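Local coordinates for uncharacterized protein (PDB 3LMF), which is of unknown function but probably binds copper through cysteines inside a four-helix bundle, as do characterised members of the Csp copper-storage family, at residues A17-H20 / C21-T24. Sequence-based numbering, arbitrary orientation.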
loop_
_atom_site.group_PDB
_atom_site.type_symbol
_atom_site.label_atom_id
_atom_site.label_comp_id
_atom_site.label_asym_id
_atom_site.label_seq_id
_atom_site.Cartn_x
_atom_site.Cartn_y
_atom_site.Cartn_z
ATOM N N ALA A 17 -13.422 -8.558 8.108
ATOM C CA ALA A 17 -12.473 -9.396 8.829
ATOM C C ALA A 17 -11.041 -9.039 8.426
ATOM O O ALA A 17 -10.172 -8.871 9.282
ATOM C CB ALA A 17 -12.755 -10.867 8.545
ATOM N N CYS A 18 -10.792 -8.935 7.124
ATOM C CA CYS A 18 -9.466 -8.572 6.643
ATOM C C CYS A 18 -9.108 -7.162 7.120
ATOM O O CYS A 18 -7.984 -6.917 7.557
ATOM C CB CYS A 18 -9.403 -8.617 5.113
ATOM S SG CYS A 18 -9.266 -10.278 4.424
ATOM N N ASN A 19 -10.065 -6.241 7.036
ATOM C CA ASN A 19 -9.836 -4.857 7.461
ATOM C C ASN A 19 -9.509 -4.812 8.953
ATOM O O ASN A 19 -8.581 -4.121 9.371
ATOM C CB ASN A 19 -11.072 -3.986 7.146
ATOM C CG ASN A 19 -10.862 -2.498 7.460
ATOM O OD1 ASN A 19 -9.849 -1.906 7.105
ATOM N ND2 ASN A 19 -11.841 -1.894 8.116
ATOM N N HIS A 20 -10.254 -5.565 9.755
ATOM C CA HIS A 20 -10.019 -5.591 11.198
ATOM C C HIS A 20 -8.658 -6.201 11.534
ATOM O O HIS A 20 -7.906 -5.658 12.340
ATOM C CB HIS A 20 -11.131 -6.386 11.902
ATOM C CG HIS A 20 -10.995 -6.428 13.393
ATOM N ND1 HIS A 20 -11.200 -5.324 14.192
ATOM C CD2 HIS A 20 -10.653 -7.438 14.229
ATOM C CE1 HIS A 20 -10.987 -5.650 15.455
ATOM N NE2 HIS A 20 -10.653 -6.926 15.505
ATOM N N CYS A 21 -8.342 -7.326 10.906
ATOM C CA CYS A 21 -7.074 -8.010 11.150
ATOM C C CYS A 21 -5.891 -7.185 10.665
ATOM O O CYS A 21 -4.815 -7.191 11.275
ATOM C CB CYS A 21 -7.071 -9.385 10.464
ATOM S SG CYS A 21 -5.577 -10.375 10.749
ATOM N N TYR A 22 -6.071 -6.485 9.556
ATOM C CA TYR A 22 -4.985 -5.659 9.046
ATOM C C TYR A 22 -4.705 -4.534 10.050
ATOM O O TYR A 22 -3.559 -4.306 10.424
ATOM C CB TYR A 22 -5.347 -5.129 7.648
ATOM C CG TYR A 22 -5.091 -3.666 7.397
ATOM C CD1 TYR A 22 -3.808 -3.127 7.478
ATOM C CD2 TYR A 22 -6.131 -2.833 7.016
ATOM C CE1 TYR A 22 -3.574 -1.791 7.176
ATOM C CE2 TYR A 22 -5.912 -1.505 6.713
ATOM C CZ TYR A 22 -4.636 -0.987 6.791
ATOM O OH TYR A 22 -4.431 0.329 6.452
ATOM N N ARG A 23 -5.749 -3.858 10.512
ATOM C CA ARG A 23 -5.564 -2.784 11.475
ATOM C C ARG A 23 -4.906 -3.270 12.767
ATOM O O ARG A 23 -3.985 -2.636 13.283
ATOM C CB ARG A 23 -6.906 -2.117 11.780
ATOM C CG ARG A 23 -7.400 -1.269 10.623
ATOM C CD ARG A 23 -8.786 -0.736 10.857
ATOM N NE ARG A 23 -8.901 -0.063 12.139
ATOM C CZ ARG A 23 -9.929 0.699 12.492
ATOM N NH1 ARG A 23 -9.952 1.267 13.692
ATOM N NH2 ARG A 23 -10.926 0.904 11.643
ATOM N N THR A 24 -5.381 -4.402 13.272
ATOM C CA THR A 24 -4.862 -4.998 14.496
ATOM C C THR A 24 -3.395 -5.414 14.364
ATOM O O THR A 24 -2.586 -5.119 15.235
ATOM C CB THR A 24 -5.709 -6.231 14.901
ATOM O OG1 THR A 24 -7.068 -5.826 15.102
ATOM C CG2 THR A 24 -5.185 -6.865 16.191
#
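Two donors from Thr-24 grip the carbonyl oxygen of His-20: the backbone N at 3.0 Å and the hydroxyl OG1 at 2.9 Å. They arrive from opposite faces of the carbonyl plane, OG1 standing 38° out of it, and the side chain adds a second bond to the ordinary i to i+4 helix bond. With chi1 at -59°, OG1 lies beside its own backbone N and is turned back along the helix. The same hydroxyl sits over one face of the His-20 imidazole, 3.8 Å from NE2 and offset toward the rim. A valine here would probably leave His-20 O with the backbone N-H alone and the ring face without its polar neighbour. Bonding back to the i-4 carbonyl is a common way for a threonine within a helix to satisfy its hydroxyl, here on helix 8-36 of an all-helical bundle, where Cys-18 packs against Cys-104 and Cys-108 of helix 95-112. One residue back, Arg-23 lays its CG 3.3 Å from Asn-19 O, and its guanidinium continues to a salt bridge with Asp-16 of the second subunit. The ring of Tyr-22 passes Asn-19 O, its CD2 3.6 Å away, while its hydroxyl is hydrogen-bonded to Asn-61 of that second subunit.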